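Local atomic coordinates of citrate synthase (Metallosphaera sedula, PDB entry 6ABW), a protein that probably catalyses the condensation of acetyl-CoA with oxaloacetate and water to citrate and CoA, a step of the tricarboxylic acid cycle. Residues Thr202-Thr207 with Ala356-Tyr361; Asp277-Ile282 with Pro322-Tyr327. All blocks are in the same frame, centred on the assembly; numbering follows the deposited sequence.

Contact 1 of 2, residues Thr202-Thr207 with Ala356-Tyr361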
loop_
_atom_site.group_PDB
_atom_site.type_symbol
_atom_site.label_atom_id
_atom_site.label_comp_id
_atom_site.label_asym_id
_atom_site.label_seq_id
_atom_site.Cartn_x
_atom_site.Cartn_y
_atom_site.Cartn_z
ATOM N N THR A 202 -3.759 1.969 9.577
ATOM C CA THR A 202 -3.537 0.531 9.747
ATOM C C THR A 202 -2.647 -0.052 8.607
ATOM O O THR A 202 -1.708 -0.770 8.892
ATOM C CB THR A 202 -4.853 -0.220 9.872
ATOM O OG1 THR A 202 -5.634 0.312 10.942
ATOM C CG2 THR A 202 -4.636 -1.692 10.091
ATOM N N ALA A 203 -2.927 0.328 7.343
ATOM C CA ALA A 203 -2.093 -0.127 6.229
ATOM C C ALA A 203 -0.666 0.344 6.365
ATOM O O ALA A 203 0.265 -0.415 6.077
ATOM C CB ALA A 203 -2.667 0.313 4.905
ATOM N N ALA A 204 -0.481 1.585 6.776
ATOM C CA ALA A 204 0.873 2.128 7.042
ATOM C C ALA A 204 1.586 1.302 8.102
ATOM O O ALA A 204 2.712 0.973 7.885
ATOM C CB ALA A 204 0.845 3.573 7.407
ATOM N N LEU A 205 0.903 0.954 9.194
ATOM C CA LEU A 205 1.468 0.198 10.256
ATOM C C LEU A 205 1.875 -1.214 9.823
ATOM O O LEU A 205 2.976 -1.658 10.094
ATOM C CB LEU A 205 0.520 0.174 11.447
ATOM C CG LEU A 205 0.300 1.521 12.139
ATOM C CD1 LEU A 205 -0.848 1.376 13.165
ATOM C CD2 LEU A 205 1.550 2.000 12.882
ATOM N N VAL A 206 1.018 -1.881 9.063
ATOM C CA VAL A 206 1.330 -3.193 8.522
ATOM C C VAL A 206 2.575 -3.154 7.633
ATOM O O VAL A 206 3.453 -4.000 7.699
ATOM C CB VAL A 206 0.163 -3.740 7.674
ATOM C CG1 VAL A 206 0.556 -5.062 7.007
ATOM C CG2 VAL A 206 -0.984 -4.015 8.594
ATOM N N THR A 207 2.662 -2.147 6.804
ATOM C CA THR A 207 3.761 -1.983 5.915
ATOM C C THR A 207 5.038 -1.718 6.732
ATOM O O THR A 207 6.118 -2.253 6.411
ATOM C CB THR A 207 3.446 -0.863 4.895
ATOM O OG1 THR A 207 2.301 -1.281 4.112
ATOM C CG2 THR A 207 4.553 -0.665 3.941
ATOM N N ALA A 356 4.101 9.852 11.841
ATOM C CA ALA A 356 4.354 9.827 13.273
ATOM C C ALA A 356 3.932 8.513 13.918
ATOM O O ALA A 356 4.648 7.978 14.839
ATOM C CB ALA A 356 3.655 11.009 13.970
ATOM N N HIS A 357 2.831 7.930 13.461
ATOM C CA HIS A 357 2.400 6.611 13.963
ATOM C C HIS A 357 3.360 5.487 13.596
ATOM O O HIS A 357 3.613 4.603 14.400
ATOM C CB HIS A 357 1.007 6.228 13.497
ATOM C CG HIS A 357 -0.089 6.806 14.320
ATOM N ND1 HIS A 357 -0.504 6.217 15.487
ATOM C CD2 HIS A 357 -0.921 7.862 14.117
ATOM C CE1 HIS A 357 -1.463 6.958 16.039
ATOM N NE2 HIS A 357 -1.745 7.953 15.216
ATOM N N VAL A 358 3.881 5.489 12.382
ATOM C CA VAL A 358 4.753 4.424 11.987
ATOM C C VAL A 358 6.101 4.550 12.725
ATOM O O VAL A 358 6.631 3.518 13.128
ATOM C CB VAL A 358 4.955 4.216 10.476
ATOM C CG1 VAL A 358 3.596 3.825 9.862
ATOM C CG2 VAL A 358 5.543 5.395 9.765
ATOM N N ILE A 359 6.569 5.763 12.961
ATOM C CA ILE A 359 7.844 5.979 13.667
ATOM C C ILE A 359 7.681 5.465 15.088
ATOM O O ILE A 359 8.503 4.714 15.560
ATOM C CB ILE A 359 8.322 7.403 13.627
ATOM C CG1 ILE A 359 8.728 7.783 12.233
ATOM C CG2 ILE A 359 9.490 7.639 14.638
ATOM C CD1 ILE A 359 8.990 9.211 12.024
ATOM N N GLU A 360 6.571 5.804 15.736
ATOM C CA GLU A 360 6.270 5.298 17.100
ATOM C C GLU A 360 6.232 3.815 17.133
ATOM O O GLU A 360 6.811 3.152 18.036
ATOM C CB GLU A 360 4.898 5.770 17.575
ATOM C CG GLU A 360 4.844 6.809 18.621
ATOM C CD GLU A 360 3.391 7.015 19.173
ATOM O OE1 GLU A 360 3.321 7.653 20.247
ATOM O OE2 GLU A 360 2.361 6.554 18.548
ATOM N N TYR A 361 5.553 3.236 16.139
ATOM C CA TYR A 361 5.421 1.815 16.056
ATOM C C TYR A 361 6.748 1.072 15.841
ATOM O O TYR A 361 7.020 0.083 16.548
ATOM C CB TYR A 361 4.375 1.439 14.994
ATOM C CG TYR A 361 4.090 -0.023 14.949
ATOM C CD1 TYR A 361 3.219 -0.614 15.857
ATOM C CD2 TYR A 361 4.709 -0.810 14.004
ATOM C CE1 TYR A 361 2.955 -1.989 15.789
ATOM C CE2 TYR A 361 4.488 -2.169 13.937
ATOM C CZ TYR A 361 3.607 -2.771 14.822
ATOM O OH TYR A 361 3.430 -4.161 14.704
#
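L205 and V358 bring the two helices together, their CA atoms 5.6 Å apart, and the packing between them is apolar. Methyl CD2 of L205 sits 3.6 Å from CB of Y361 and approaches the tyrosine obliquely at the root of its ring, and it also lies 4.1 Å from CG1 of V358. The leucine CG is anti to its carbonyl carbon (chi1 -67°), which carries this branch onto the second helix although CB points neither at it nor away. CG1 of V358 in turn rests against the small CB of A204, 3.7 Å away.

Carbon also meets backbone oxygen on both helices. CG1 of V358 lies 3.6 Å from O of A204, while CD2 of L205 is 3.7 Å from O of H357. These are van der Waals contacts.

The polar ends turn elsewhere: H357 binds D194 through NE2 and K26 through ND1, and Y361 OH bonds to the carbonyl of R367. Helix 214-225 takes up A203 and T207, and V206 and A203 pack on their counterparts A203 and V206 of the second subunit.

The two short segments run in roughly the same direction at -36°, their axes 9.3 Å apart. Helix 342-365 thus packs behind a helix of the subunit interface, as befits the largely helical, dimeric citrate synthase fold.

Contact 2 of 2, residues Asp277-Ile282 with Pro322-Tyr327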
loop_
_atom_site.group_PDB
_atom_site.type_symbol
_atom_site.label_atom_id
_atom_site.label_comp_id
_atom_site.label_asym_id
_atom_site.label_seq_id
_atom_site.Cartn_x
_atom_site.Cartn_y
_atom_site.Cartn_z
ATOM N N ASP A 277 -18.011 17.645 16.847
ATOM C CA ASP A 277 -16.599 17.289 16.686
ATOM C C ASP A 277 -15.857 18.599 16.892
ATOM O O ASP A 277 -16.159 19.600 16.240
ATOM C CB ASP A 277 -16.484 16.720 15.273
ATOM C CG ASP A 277 -15.114 16.346 14.840
ATOM O OD1 ASP A 277 -14.082 16.862 15.367
ATOM O OD2 ASP A 277 -15.108 15.421 13.960
ATOM N N PRO A 278 -14.867 18.624 17.808
ATOM C CA PRO A 278 -14.142 19.894 18.037
ATOM C C PRO A 278 -13.539 20.470 16.786
ATOM O O PRO A 278 -13.388 21.706 16.678
ATOM C CB PRO A 278 -13.088 19.534 19.047
ATOM C CG PRO A 278 -12.954 18.068 19.021
ATOM C CD PRO A 278 -14.308 17.508 18.582
ATOM N N ARG A 279 -13.212 19.596 15.818
ATOM C CA ARG A 279 -12.687 20.133 14.560
ATOM C C ARG A 279 -13.685 20.900 13.724
ATOM O O ARG A 279 -13.294 21.810 12.962
ATOM C CB ARG A 279 -12.037 19.025 13.681
ATOM C CG ARG A 279 -10.907 18.343 14.411
ATOM C CD ARG A 279 -10.506 17.031 13.776
ATOM N NE ARG A 279 -11.576 16.048 13.942
ATOM C CZ ARG A 279 -11.577 14.841 13.377
ATOM N NH1 ARG A 279 -10.559 14.409 12.672
ATOM N NH2 ARG A 279 -12.630 14.053 13.460
ATOM N N ALA A 280 -14.974 20.553 13.854
ATOM C CA ALA A 280 -15.999 21.118 12.997
ATOM C C ALA A 280 -16.197 22.574 13.342
ATOM O O ALA A 280 -16.375 23.361 12.445
ATOM C CB ALA A 280 -17.313 20.362 13.183
ATOM N N LYS A 281 -16.161 22.947 14.615
ATOM C CA LYS A 281 -16.313 24.324 14.994
ATOM C C LYS A 281 -15.170 25.215 14.473
ATOM O O LYS A 281 -15.349 26.409 14.144
ATOM C CB LYS A 281 -16.332 24.405 16.523
ATOM C CG LYS A 281 -17.526 23.707 17.105
ATOM C CD LYS A 281 -17.567 23.792 18.621
ATOM C CE LYS A 281 -16.550 22.899 19.272
ATOM N NZ LYS A 281 -17.170 21.972 20.269
ATOM N N ILE A 282 -13.989 24.617 14.375
ATOM C CA ILE A 282 -12.834 25.373 13.918
ATOM C C ILE A 282 -12.891 25.510 12.416
ATOM O O ILE A 282 -12.684 26.631 11.878
ATOM C CB ILE A 282 -11.533 24.745 14.424
ATOM C CG1 ILE A 282 -11.569 24.653 15.922
ATOM C CG2 ILE A 282 -10.371 25.608 13.974
ATOM C CD1 ILE A 282 -10.556 23.750 16.571
ATOM N N PRO A 322 -22.578 17.999 13.614
ATOM C CA PRO A 322 -21.567 18.145 12.568
ATOM C C PRO A 322 -20.241 17.491 12.947
ATOM O O PRO A 322 -19.782 17.580 14.123
ATOM C CB PRO A 322 -21.402 19.659 12.461
ATOM C CG PRO A 322 -22.762 20.178 12.843
ATOM C CD PRO A 322 -23.167 19.281 13.956
ATOM N N ASN A 323 -19.634 16.825 11.985
ATOM C CA ASN A 323 -18.317 16.250 12.137
ATOM C C ASN A 323 -17.332 17.043 11.312
ATOM O O ASN A 323 -17.699 18.020 10.694
ATOM C CB ASN A 323 -18.342 14.719 11.829
ATOM C CG ASN A 323 -18.612 14.395 10.373
ATOM O OD1 ASN A 323 -18.086 15.056 9.461
ATOM N ND2 ASN A 323 -19.384 13.364 10.146
ATOM N N THR A 324 -16.077 16.644 11.389
ATOM C CA THR A 324 -14.982 17.387 10.762
ATOM C C THR A 324 -15.139 17.530 9.267
ATOM O O THR A 324 -14.525 18.449 8.677
ATOM C CB THR A 324 -13.632 16.723 11.088
ATOM O OG1 THR A 324 -12.582 17.589 10.672
ATOM C CG2 THR A 324 -13.524 15.383 10.447
ATOM N N ASP A 325 -15.950 16.669 8.636
ATOM C CA ASP A 325 -16.107 16.679 7.161
ATOM C C ASP A 325 -17.148 17.681 6.659
ATOM O O ASP A 325 -17.272 17.894 5.462
ATOM C CB ASP A 325 -16.344 15.271 6.669
ATOM C CG ASP A 325 -15.224 14.245 7.161
ATOM O OD1 ASP A 325 -13.965 14.540 7.048
ATOM O OD2 ASP A 325 -15.626 13.159 7.717
ATOM N N PHE A 326 -17.938 18.262 7.565
ATOM C CA PHE A 326 -19.082 19.085 7.183
ATOM C C PHE A 326 -18.660 20.426 6.585
ATOM O O PHE A 326 -19.208 20.847 5.582
ATOM C CB PHE A 326 -20.072 19.292 8.385
ATOM C CG PHE A 326 -21.424 19.829 7.945
ATOM C CD1 PHE A 326 -22.320 19.030 7.346
ATOM C CD2 PHE A 326 -21.697 21.192 8.031
ATOM C CE1 PHE A 326 -23.526 19.536 6.913
ATOM C CE2 PHE A 326 -22.901 21.700 7.626
ATOM C CZ PHE A 326 -23.817 20.886 7.078
ATOM N N TYR A 327 -17.715 21.121 7.238
ATOM C CA TYR A 327 -17.235 22.420 6.807
ATOM C C TYR A 327 -15.828 22.419 6.174
ATOM O O TYR A 327 -15.405 23.446 5.679
ATOM C CB TYR A 327 -17.224 23.381 7.993
ATOM C CG TYR A 327 -18.573 23.941 8.338
ATOM C CD1 TYR A 327 -19.150 24.854 7.501
ATOM C CD2 TYR A 327 -19.220 23.611 9.499
ATOM C CE1 TYR A 327 -20.387 25.404 7.797
ATOM C CE2 TYR A 327 -20.483 24.149 9.821
ATOM C CZ TYR A 327 -21.055 25.030 8.959
ATOM O OH TYR A 327 -22.305 25.620 9.197
#
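D277 meets P322 and T324 where two chain turns lead into helices, and here the packing is tight. Its backbone N gives a nearly linear bond (174°) to O of P322, 3.2 Å away, and OD2 receives a weak, bent one from N of T324 at 3.0 Å. With CG anti to the backbone N (chi1 177°), the carboxylate also caps its own helix start. OD1 accepts from the backbone N of R279 and, through its syn lone pair, from NE of R279 at 3.0 Å; NH2 of R279 binds OD2 at 2.9 Å, so the guanidinium grips the acid side-on. T324 lies over one face of this guanidinium, its CG2 3.4 Å from NH2 of R279, while its buried OG1 finds no polar partner. CB of A280 presses on O of N323 at 3.4 Å. A leucine in place of R279 would probably leave the carboxylate held on its own helix by the capping bond alone, its OD2 less firmly placed for N of T324.

The fit is looser where CB of A280 stands 4.2 Å from CB of P322 and O of A280 4.1 Å from CD2 of Y327; K281 faces solvent. Segment 322-327 carries the predicted active-site D325, its N capped by OD1 of N323, beside acetyl-CoA-binding G267 and F268. Helix 295-315 covers P322 and Y327, and strand 39-42 meets R279 through L40.

Contacts 1 and 2 are separate parts of one chain: their centres are 26 Å apart and their nearest atoms about 11 Å. In sequence, contact 2 falls between the halves of contact 1, and helix 325-335 is followed directly by helix 342-365. The chain just before helix 199-208 reaches towards both, with Y192 touching T324 and bonding D325 and H195 touching R279, while D194, between them, serves contact 1. Contact 2 borders the active site: it holds the predicted catalytic D325, and the side chain of N323 comes about 4 Å from bound acetyl-CoA. Contact 1 lies away from these sites, towards the second subunit.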